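Alpha-fucosidase GH29 (Fusarium graminearum, PDB 4PSR) hydrolyses alpha-L-fucosides, probably including the alpha-1,6-linked fucose on the reducing-end N-acetylglucosamine of glycoprotein glycans. Local coordinates at residues 209-214 / 221-226; 255-260 / 267-272; 504-509 / 578-583; 540-543 / 549-552. All blocks are in the same frame, centred on the assembly; numbering follows the deposited sequence. Where two conformers were deposited one is given.

The four contacts fall into two pairs, in different parts of the fold. Contacts 1 and 2, with centres 8 Å apart, each pack a helix on the strand that follows it in the catalytic TIM barrel. Their strands, 222-225 and 268-272, are neighbours in the sheet and run on to the same bound L-fucose. Along the chain contact 1 closes before contact 2 opens, and both precede contacts 3 and 4. These two, centres 5 Å apart, join the two four-stranded antiparallel sheets at the C-terminal end, contact 4 nested inside the long loop closed by contact 3. The centres of contacts 2 and 3 are 33 Å apart, so this sandwich core lies well away from the fucose site.

Contact 1: residues 209-214 / 221-226; sequences DKHREM and DIIWND. With FUL (beta-L-fucopyranose), chain M.
The imidazole of His211 meets Asn225 at its edge, with OD1 lying in the ring plane, while Ile223 CG2 approaches the same ring obliquely, 3.7 Å from CE1. The Asn225 amide is turned 71° from the imidazole, so the two flat groups do not stack. His211 NE2 donates to Asn225 OD1 over 2.9 Å, but the N-H bends to 126° at the hydrogen and the bond is weak. The stronger polar partner of that amide is on the next strand, where ND2 donates a hydrogen bond to the backbone O of Thr270. With its CG beside the backbone N, Asn225 carries OD1 round to the helix although its CB does not point there. Toward the C-terminal end of the helix segment, Met214 and Ile223 meet tip to tip, CE to CD1 at 3.9 Å. The Met214 chain is bent at chi2 and chi3, which brings its methyl onto the strand. Trp224 has its CB directed away from the helix; its indole lies obliquely to L-fucose, CH2 standing 4.1 Å from sugar C6, and NE1 is hydrogen-bonded to Asp303. Just past the strand, Asp226 OD1 accepts a hydrogen bond from fucose O1 at 2.7 Å and also forms a salt bridge with Lys272. The axes of helix and strand are 11.6 Å apart and run nearly antiparallel, at 156°. A helix returning to lie outside the next strand, whose C-terminal end reaches the ligand, is the repeating layout of the TIM barrel, here that of a GH29 fucosidase.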
# COMPACT_ATOMS: atom_id res chain seq x y z
N ASP A 209 10.58 22.55 -0.97
CA ASP A 209 10.55 23.19 -2.29
C ASP A 209 10.40 22.14 -3.39
O ASP A 209 9.74 22.36 -4.40
CB ASP A 209 11.80 24.02 -2.54
CG ASP A 209 11.85 25.30 -1.71
OD1 ASP A 209 10.82 25.72 -1.18
OD2 ASP A 209 12.95 25.89 -1.65
N LYS A 210 11.04 20.98 -3.22
CA LYS A 210 10.90 19.88 -4.18
C LYS A 210 9.44 19.41 -4.25
O LYS A 210 8.86 19.24 -5.35
CB LYS A 210 11.84 18.73 -3.81
CG LYS A 210 13.28 18.96 -4.20
CD LYS A 210 14.20 17.92 -3.55
CE LYS A 210 15.61 17.97 -4.13
NZ LYS A 210 16.40 16.85 -3.55
N HIS A 211 8.84 19.13 -3.09
CA HIS A 211 7.42 18.77 -3.07
C HIS A 211 6.53 19.82 -3.73
O HIS A 211 5.68 19.48 -4.55
CB HIS A 211 6.91 18.62 -1.65
CG HIS A 211 7.03 17.26 -1.05
ND1 HIS A 211 6.71 16.11 -1.75
CD2 HIS A 211 7.35 16.87 0.20
CE1 HIS A 211 6.83 15.07 -0.95
NE2 HIS A 211 7.21 15.50 0.25
N ARG A 212 6.72 21.07 -3.37
CA ARG A 212 5.89 22.16 -3.86
C ARG A 212 5.97 22.29 -5.39
O ARG A 212 4.94 22.42 -6.07
CB ARG A 212 6.31 23.48 -3.21
CG ARG A 212 5.75 24.71 -3.91
CD ARG A 212 5.80 25.96 -3.05
NE ARG A 212 7.18 26.27 -2.69
CZ ARG A 212 7.57 27.37 -2.06
NH1 ARG A 212 8.85 27.54 -1.78
NH2 ARG A 212 6.68 28.29 -1.70
N GLU A 213 7.18 22.25 -5.91
CA GLU A 213 7.43 22.41 -7.35
C GLU A 213 6.82 21.22 -8.08
O GLU A 213 6.11 21.37 -9.09
CB GLU A 213 8.92 22.51 -7.62
CG GLU A 213 9.30 22.86 -9.06
CD GLU A 213 10.79 22.90 -9.21
OE1 GLU A 213 11.40 21.82 -9.01
OE2 GLU A 213 11.39 23.99 -9.39
N MET A 214 7.08 20.00 -7.58
CA MET A 214 6.56 18.81 -8.23
C MET A 214 5.04 18.83 -8.23
O MET A 214 4.39 18.51 -9.24
CB MET A 214 7.10 17.53 -7.54
CG MET A 214 6.47 16.20 -8.04
SD MET A 214 4.85 15.85 -7.33
CE MET A 214 5.31 15.54 -5.62
N ASP A 221 -2.76 13.13 -7.45
CA ASP A 221 -3.85 12.69 -6.60
C ASP A 221 -3.35 12.07 -5.29
O ASP A 221 -4.05 12.14 -4.28
CB ASP A 221 -4.71 11.71 -7.37
CG ASP A 221 -5.28 12.35 -8.61
OD1 ASP A 221 -6.10 13.30 -8.45
OD2 ASP A 221 -4.91 11.96 -9.73
N ILE A 222 -2.17 11.47 -5.35
CA ILE A 222 -1.53 10.89 -4.18
C ILE A 222 -0.07 11.28 -4.18
O ILE A 222 0.60 11.15 -5.21
CB ILE A 222 -1.58 9.33 -4.18
CG1 ILE A 222 -3.02 8.78 -4.26
CG2 ILE A 222 -0.85 8.77 -2.93
CD1 ILE A 222 -3.10 7.34 -4.81
N ILE A 223 0.42 11.80 -3.06
CA ILE A 223 1.87 11.96 -2.87
C ILE A 223 2.32 10.95 -1.82
O ILE A 223 1.93 11.04 -0.63
CB ILE A 223 2.28 13.40 -2.46
CG1 ILE A 223 1.88 14.38 -3.57
CG2 ILE A 223 3.78 13.46 -2.18
CD1 ILE A 223 2.19 15.84 -3.23
N TRP A 224 3.13 10.00 -2.25
CA TRP A 224 3.66 8.93 -1.41
C TRP A 224 5.01 9.39 -0.90
O TRP A 224 5.83 9.90 -1.67
CB TRP A 224 3.76 7.69 -2.30
CG TRP A 224 4.28 6.40 -1.75
CD1 TRP A 224 3.55 5.25 -1.58
CD2 TRP A 224 5.63 6.04 -1.44
NE1 TRP A 224 4.35 4.22 -1.18
CE2 TRP A 224 5.63 4.67 -1.07
CE3 TRP A 224 6.84 6.75 -1.41
CZ2 TRP A 224 6.79 4.00 -0.66
CZ3 TRP A 224 8.01 6.07 -0.99
CH2 TRP A 224 7.96 4.71 -0.63
N ASN A 225 5.23 9.24 0.42
CA ASN A 225 6.48 9.64 1.08
C ASN A 225 7.19 8.48 1.71
O ASN A 225 6.55 7.62 2.34
CB ASN A 225 6.25 10.68 2.18
CG ASN A 225 5.78 11.99 1.65
OD1 ASN A 225 6.61 12.89 1.37
ND2 ASN A 225 4.46 12.16 1.55
N ASP A 226 8.52 8.46 1.62
CA ASP A 226 9.32 7.48 2.32
C ASP A 226 9.73 8.00 3.71
O ASP A 226 9.37 9.09 4.09
CB ASP A 226 10.56 7.11 1.48
CG ASP A 226 11.00 5.67 1.68
OD1 ASP A 226 10.56 5.04 2.68
OD2 ASP A 226 11.79 5.18 0.86
C1 FUL M . 12.20 1.94 1.30
C2 FUL M . 13.31 2.48 0.42
O2 FUL M . 14.54 2.65 1.14
C3 FUL M . 13.48 1.49 -0.70
O3 FUL M . 14.55 1.90 -1.52
C4 FUL M . 12.18 1.45 -1.46
O4 FUL M . 11.95 2.72 -2.07
C5 FUL M . 11.05 1.07 -0.52
C6 FUL M . 9.69 1.08 -1.18
O5 FUL M . 10.97 1.94 0.61
O1 FUL M . 12.06 2.78 2.41

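Contact 2: residues 255-260 / 267-272; sequences YYFNRG and VVTTYK. With FUL (beta-L-fucopyranose), chain M.
Tyr256 and Val267 form the tight part of this helix-on-strand layer of the TIM barrel, where helix 246-263 comes back to cover strand 268-272 from outside. They approach from opposite directions, and Val267 CG2 sits over one face of the phenol ring in a CH-pi contact, 3.8 Å from the ring centroid and 14° off its normal. Val267 CB is equally snug, 3.5 Å from Tyr256 CZ. The edge of the same ring faces the strand backbone: Val268 O lies in the ring plane, 3.4 Å from CE2. With CG anti to the backbone N (chi1 -174°), Tyr256 reaches across the interface, and its buried hydroxyl is hydrogen-bonded to the backbone O of Pro220. One helical turn on, Gly260 offers no side chain, and its CA comes within 3.9 Å of Val267 CG1. Phe257 packs less closely. Toward the strand it presents its edge, CD1 standing 4.2 Å from Val267 CG2 and CZ 4.1 Å from Thr269 CG2, while the ring is also stacked on His17, a sodium ligand. Thr269 OG1 is hydrogen-bonded to Ile223 O. The far side of the helix is partly open to solvent: Tyr255, Asn258 and Arg259 lie there, Arg259 NH2 making a weak 2.8 Å hydrogen bond to Tyr255 OH and its guanidinium leading away from the strand towards Asp216 and Glu262. At the other end of the strand, Lys272, its chain bent at chi2 and chi4, donates from NZ to the ring oxygen O5 of fucose at 2.9 Å.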
# COMPACT_ATOMS: atom_id res chain seq x y z
N TYR A 255 0.19 23.12 2.31
CA TYR A 255 0.27 23.51 0.90
C TYR A 255 -0.46 22.53 -0.02
O TYR A 255 -1.29 22.92 -0.83
CB TYR A 255 1.71 23.68 0.47
CG TYR A 255 1.89 24.37 -0.86
CD1 TYR A 255 2.12 25.73 -0.93
CD2 TYR A 255 1.85 23.66 -2.05
CE1 TYR A 255 2.30 26.37 -2.14
CE2 TYR A 255 2.05 24.29 -3.27
CZ TYR A 255 2.26 25.66 -3.29
OH TYR A 255 2.46 26.33 -4.48
N TYR A 256 -0.19 21.24 0.17
CA TYR A 256 -0.81 20.23 -0.65
C TYR A 256 -2.32 20.16 -0.40
O TYR A 256 -3.10 20.10 -1.37
CB TYR A 256 -0.16 18.88 -0.36
CG TYR A 256 -0.62 17.74 -1.26
CD1 TYR A 256 -0.92 17.94 -2.61
CD2 TYR A 256 -0.73 16.44 -0.77
CE1 TYR A 256 -1.28 16.88 -3.45
CE2 TYR A 256 -1.11 15.38 -1.59
CZ TYR A 256 -1.38 15.61 -2.92
OH TYR A 256 -1.74 14.52 -3.71
N PHE A 257 -2.76 20.17 0.86
CA PHE A 257 -4.19 20.08 1.14
C PHE A 257 -4.93 21.33 0.64
O PHE A 257 -6.05 21.25 0.15
CB PHE A 257 -4.44 19.85 2.65
CG PHE A 257 -3.87 18.56 3.19
CD1 PHE A 257 -3.50 17.51 2.35
CD2 PHE A 257 -3.70 18.40 4.55
CE1 PHE A 257 -2.98 16.35 2.88
CE2 PHE A 257 -3.15 17.24 5.09
CZ PHE A 257 -2.82 16.19 4.25
N ASN A 258 -4.27 22.49 0.68
CA ASN A 258 -4.88 23.70 0.09
C ASN A 258 -4.96 23.62 -1.43
O ASN A 258 -5.95 24.02 -2.02
CB ASN A 258 -4.11 24.96 0.50
CG ASN A 258 -4.41 25.38 1.91
OD1 ASN A 258 -5.52 25.17 2.41
ND2 ASN A 258 -3.44 26.01 2.57
N ARG A 259 -3.91 23.10 -2.07
CA ARG A 259 -3.97 22.95 -3.51
C ARG A 259 -5.08 21.98 -3.90
O ARG A 259 -5.77 22.19 -4.88
CB ARG A 259 -2.63 22.48 -4.08
CG ARG A 259 -1.54 23.53 -4.09
CD ARG A 259 -1.96 24.81 -4.78
NE ARG A 259 -0.80 25.57 -5.23
CZ ARG A 259 -0.81 26.88 -5.49
NH1 ARG A 259 -1.92 27.59 -5.34
NH2 ARG A 259 0.31 27.48 -5.89
N GLY A 260 -5.28 20.90 -3.13
CA GLY A 260 -6.35 19.97 -3.43
C GLY A 260 -7.69 20.65 -3.47
O GLY A 260 -8.50 20.42 -4.37
N VAL A 267 -7.31 14.81 -2.33
CA VAL A 267 -5.94 14.32 -2.46
C VAL A 267 -5.55 13.50 -1.26
O VAL A 267 -6.17 13.57 -0.19
CB VAL A 267 -4.91 15.46 -2.70
CG1 VAL A 267 -5.30 16.23 -3.96
CG2 VAL A 267 -4.77 16.41 -1.47
N VAL A 268 -4.51 12.69 -1.45
CA VAL A 268 -4.02 11.78 -0.42
C VAL A 268 -2.53 11.92 -0.27
O VAL A 268 -1.81 12.05 -1.26
CB VAL A 268 -4.32 10.32 -0.82
CG1 VAL A 268 -3.75 9.31 0.17
CG2 VAL A 268 -5.81 10.12 -0.98
N THR A 269 -2.02 11.88 0.97
CA THR A 269 -0.60 11.68 1.15
C THR A 269 -0.34 10.49 2.08
O THR A 269 -1.11 10.25 3.02
CB THR A 269 0.13 12.97 1.63
OG1 THR A 269 1.54 12.84 1.48
CG2 THR A 269 -0.21 13.30 3.09
N THR A 270 0.66 9.69 1.73
CA THR A 270 1.02 8.50 2.49
C THR A 270 2.40 8.68 3.14
O THR A 270 3.22 9.52 2.69
CB THR A 270 1.02 7.19 1.63
OG1 THR A 270 2.16 7.19 0.76
CG2 THR A 270 -0.25 7.02 0.81
N TYR A 271 2.66 7.93 4.19
CA TYR A 271 3.96 7.98 4.86
C TYR A 271 4.18 6.61 5.48
O TYR A 271 3.20 5.87 5.70
CB TYR A 271 4.05 9.13 5.89
CG TYR A 271 3.21 8.88 7.10
CD1 TYR A 271 1.83 8.75 7.03
CD2 TYR A 271 3.83 8.73 8.35
CE1 TYR A 271 1.08 8.46 8.13
CE2 TYR A 271 3.09 8.43 9.47
CZ TYR A 271 1.72 8.31 9.36
OH TYR A 271 0.99 7.98 10.49
N LYS A 272 5.43 6.25 5.75
CA LYS A 272 5.71 4.89 6.27
C LYS A 272 5.11 4.72 7.67
O LYS A 272 5.21 5.59 8.51
CB LYS A 272 7.19 4.56 6.24
CG LYS A 272 7.76 4.48 4.83
CD LYS A 272 7.14 3.32 4.04
CE LYS A 272 7.75 3.14 2.66
NZ LYS A 272 9.13 2.61 2.76
C1 FUL M . 12.20 1.94 1.30
C2 FUL M . 13.31 2.48 0.42
O2 FUL M . 14.54 2.65 1.14
C3 FUL M . 13.48 1.49 -0.70
O3 FUL M . 14.55 1.90 -1.52
C4 FUL M . 12.18 1.45 -1.46
O4 FUL M . 11.95 2.72 -2.07
C5 FUL M . 11.05 1.07 -0.52
C6 FUL M . 9.69 1.08 -1.18
O5 FUL M . 10.97 1.94 0.61
O1 FUL M . 12.06 2.78 2.41

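Contact 3: residues 504-509 / 578-583; sequences AAVFSK and GSIVVS
In the core of a small beta sandwich, formed by two four-stranded antiparallel sheets at the C-terminal end of the chain, Val506 and Ala504 of one sheet face Ile580 and Val582 of the other. The side chains of Val506 and Ile580 come from opposing sheets and overlap alongside, Val506 CG1 meeting Ile580 CD1 at 3.7 Å. The Ile580 chain is extended at chi2 (169°), which carries its terminal methyl out to Val506. The second pair is looser: Ala504 CB and Val582 CG1 are 4.3 Å apart, and the same Val582 methyl lies 4.2 Å from Ala504 N. CA atoms are 7.0 Å apart at Ala504 and Val582 but 9.9 Å at Val506 and Ile580, so the wider gap is filled by the longer isoleucine and the narrower one by alanine. All four residues are buried. A classic beta bulge, with Gly578 and Ser579 opposite Phe553, opens the second strand, and Val581 touches a mannose of a glycan. Strand 504-507 lies between 516-519 and 541-544, and strand 579-584 between 522-524 and 548-553.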
# COMPACT_ATOMS: atom_id res chain seq x y z
N ALA A 504 -15.15 -11.20 20.43
CA ALA A 504 -16.37 -10.61 20.94
C ALA A 504 -17.15 -10.01 19.77
O ALA A 504 -16.65 -9.94 18.64
CB ALA A 504 -16.06 -9.55 21.98
N ALA A 505 -18.39 -9.61 20.03
CA ALA A 505 -19.18 -8.85 19.06
C ALA A 505 -19.95 -7.78 19.83
O ALA A 505 -20.53 -8.07 20.89
CB ALA A 505 -20.14 -9.77 18.27
N VAL A 506 -19.95 -6.55 19.30
CA VAL A 506 -20.67 -5.45 19.93
C VAL A 506 -21.88 -5.07 19.07
O VAL A 506 -21.83 -5.19 17.86
CB VAL A 506 -19.77 -4.22 20.17
CG1 VAL A 506 -18.76 -4.53 21.28
CG2 VAL A 506 -19.04 -3.79 18.89
N PHE A 507 -22.96 -4.64 19.73
CA PHE A 507 -24.25 -4.39 19.09
C PHE A 507 -24.88 -3.07 19.52
O PHE A 507 -24.63 -2.57 20.63
CB PHE A 507 -25.22 -5.54 19.42
CG PHE A 507 -24.80 -6.85 18.87
CD1 PHE A 507 -24.01 -7.71 19.63
CD2 PHE A 507 -25.14 -7.22 17.57
CE1 PHE A 507 -23.59 -8.91 19.13
CE2 PHE A 507 -24.71 -8.44 17.06
CZ PHE A 507 -23.93 -9.28 17.85
N SER A 508 -25.70 -2.51 18.64
CA SER A 508 -26.34 -1.21 18.88
C SER A 508 -27.65 -1.31 19.67
O SER A 508 -28.16 -0.30 20.13
CB SER A 508 -26.60 -0.50 17.55
OG SER A 508 -27.58 -1.20 16.78
N LYS A 509 -28.16 -2.53 19.82
CA LYS A 509 -29.32 -2.76 20.69
C LYS A 509 -28.94 -3.58 21.89
O LYS A 509 -27.92 -4.28 21.88
CB LYS A 509 -30.45 -3.43 19.92
CG LYS A 509 -30.99 -2.54 18.85
CD LYS A 509 -32.19 -3.15 18.14
CE LYS A 509 -32.48 -2.40 16.84
NZ LYS A 509 -32.39 -0.92 17.01
N GLY A 578 -15.67 3.95 25.06
CA GLY A 578 -14.89 4.62 24.03
C GLY A 578 -13.93 3.68 23.29
O GLY A 578 -13.56 3.95 22.15
N SER A 579 -13.52 2.61 23.94
CA SER A 579 -12.53 1.69 23.39
C SER A 579 -12.60 0.35 24.11
O SER A 579 -13.11 0.26 25.24
CB SER A 579 -11.11 2.30 23.44
OG SER A 579 -10.77 2.77 24.74
N ILE A 580 -12.11 -0.70 23.46
CA ILE A 580 -12.25 -2.07 23.97
C ILE A 580 -10.99 -2.89 23.74
O ILE A 580 -10.39 -2.80 22.67
CB ILE A 580 -13.43 -2.80 23.28
CG1 ILE A 580 -14.75 -2.03 23.46
CG2 ILE A 580 -13.55 -4.25 23.80
CD1 ILE A 580 -15.91 -2.54 22.60
N VAL A 581 -10.59 -3.69 24.74
CA VAL A 581 -9.50 -4.65 24.60
C VAL A 581 -10.07 -6.04 24.78
O VAL A 581 -10.68 -6.35 25.80
CB VAL A 581 -8.41 -4.43 25.67
CG1 VAL A 581 -7.28 -5.48 25.54
CG2 VAL A 581 -7.85 -3.03 25.55
N VAL A 582 -9.88 -6.89 23.78
CA VAL A 582 -10.41 -8.24 23.80
C VAL A 582 -9.21 -9.18 24.00
O VAL A 582 -8.25 -9.11 23.24
CB VAL A 582 -11.16 -8.52 22.51
CG1 VAL A 582 -11.79 -9.90 22.55
CG2 VAL A 582 -12.23 -7.44 22.29
N SER A 583 -9.28 -10.01 25.03
CA SER A 583 -8.14 -10.84 25.44
C SER A 583 -8.55 -12.29 25.64
O SER A 583 -9.72 -12.59 25.92
CB SER A 583 -7.54 -10.30 26.75
OG SER A 583 -7.31 -8.89 26.70

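Contact 4: residues 540-543 / 549-552; sequences RSIR and KATL
Apolar contacts carry the whole of this interface: Ile542 reaches across to Ala550 and Leu552, and its CD1 does all the touching. That methyl is 3.9 Å from Ala550 CB and 4.4 Å from Leu552 CD2, the second approach being the looser. Because Ala550 and Leu552 are two positions apart, both send their CB atoms toward Ile542 from the same side of their strand, and the one methyl serves both. The reach comes from an almost fully extended isoleucine, with CG1 anti to the backbone N (chi1 -180°) and CD1 carried straight on (chi2 167°). It spans a gap of 8.9 Å between the CA atoms of Ile542 and Ala550. The three residues are buried, yet only 92 Å² is covered between the segments, both sides summed.

Polar bonds lie outside this apolar face: Ser541 OG is hydrogen-bonded to Lys509 O and Ala512 N, and Arg543 forms a salt bridge with Glu569. In the backbone, the first strand begins with a classic bulge, two residues, Arg540 and Ser541, being set against Phe507. Thr551 has its CB directed away from Ile542.

The two strands follow each other through a short turn yet belong to different sheets and meet by side chains, as in a beta-arch. Strand 541-544 runs antiparallel between 504-507 and 568-571, strand 548-553 likewise between 579-584 and 562-565, and Leu565 of the last of these packs on both Ile542 and Leu552.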
# COMPACT_ATOMS: atom_id res chain seq x y z
N ARG A 540 -24.70 -0.90 22.93
CA ARG A 540 -25.64 -1.18 24.01
C ARG A 540 -25.58 -2.62 24.52
O ARG A 540 -26.22 -2.97 25.51
CB ARG A 540 -27.08 -0.83 23.59
CG ARG A 540 -27.35 0.68 23.40
CD ARG A 540 -27.29 1.45 24.71
NE ARG A 540 -27.44 0.57 25.86
CZ ARG A 540 -28.61 0.17 26.37
NH1 ARG A 540 -28.62 -0.65 27.41
NH2 ARG A 540 -29.76 0.59 25.84
N SER A 541 -24.83 -3.48 23.84
CA SER A 541 -24.60 -4.82 24.33
C SER A 541 -23.33 -5.40 23.68
O SER A 541 -22.86 -4.91 22.65
CB SER A 541 -25.82 -5.75 24.13
OG SER A 541 -26.15 -5.93 22.76
N ILE A 542 -22.80 -6.43 24.32
CA ILE A 542 -21.63 -7.14 23.83
C ILE A 542 -21.77 -8.62 24.15
O ILE A 542 -22.21 -8.98 25.26
CB ILE A 542 -20.35 -6.58 24.45
CG1 ILE A 542 -19.11 -7.32 23.92
CG2 ILE A 542 -20.40 -6.65 25.97
CD1 ILE A 542 -17.82 -6.61 24.26
N ARG A 543 -21.43 -9.46 23.18
CA ARG A 543 -21.31 -10.89 23.40
C ARG A 543 -19.83 -11.28 23.38
O ARG A 543 -19.13 -11.08 22.37
CB ARG A 543 -22.05 -11.69 22.34
CG ARG A 543 -22.20 -13.15 22.71
CD ARG A 543 -23.38 -13.77 21.99
NE ARG A 543 -23.41 -13.40 20.58
CZ ARG A 543 -24.51 -13.30 19.84
NH1 ARG A 543 -24.42 -12.97 18.56
NH2 ARG A 543 -25.71 -13.53 20.38
N LYS A 549 -12.11 -12.61 27.46
CA LYS A 549 -12.66 -11.51 28.24
C LYS A 549 -12.56 -10.23 27.43
O LYS A 549 -11.74 -10.12 26.51
CB LYS A 549 -11.96 -11.36 29.59
CG LYS A 549 -10.49 -11.01 29.52
CD LYS A 549 -9.94 -10.79 30.91
CE LYS A 549 -8.42 -10.62 30.90
NZ LYS A 549 -7.88 -10.42 32.26
N ALA A 550 -13.43 -9.27 27.73
CA ALA A 550 -13.37 -7.96 27.10
C ALA A 550 -13.27 -6.90 28.18
O ALA A 550 -14.00 -6.97 29.17
CB ALA A 550 -14.60 -7.70 26.22
N THR A 551 -12.39 -5.94 27.99
CA THR A 551 -12.25 -4.82 28.90
C THR A 551 -12.71 -3.57 28.19
O THR A 551 -12.18 -3.22 27.12
CB THR A 551 -10.79 -4.71 29.38
OG1 THR A 551 -10.42 -5.96 29.95
CG2 THR A 551 -10.63 -3.63 30.40
N LEU A 552 -13.74 -2.92 28.74
CA LEU A 552 -14.30 -1.72 28.16
C LEU A 552 -13.68 -0.53 28.83
O LEU A 552 -13.57 -0.51 30.06
CB LEU A 552 -15.81 -1.63 28.43
CG LEU A 552 -16.66 -2.83 28.06
CD1 LEU A 552 -18.13 -2.58 28.39
CD2 LEU A 552 -16.50 -3.11 26.61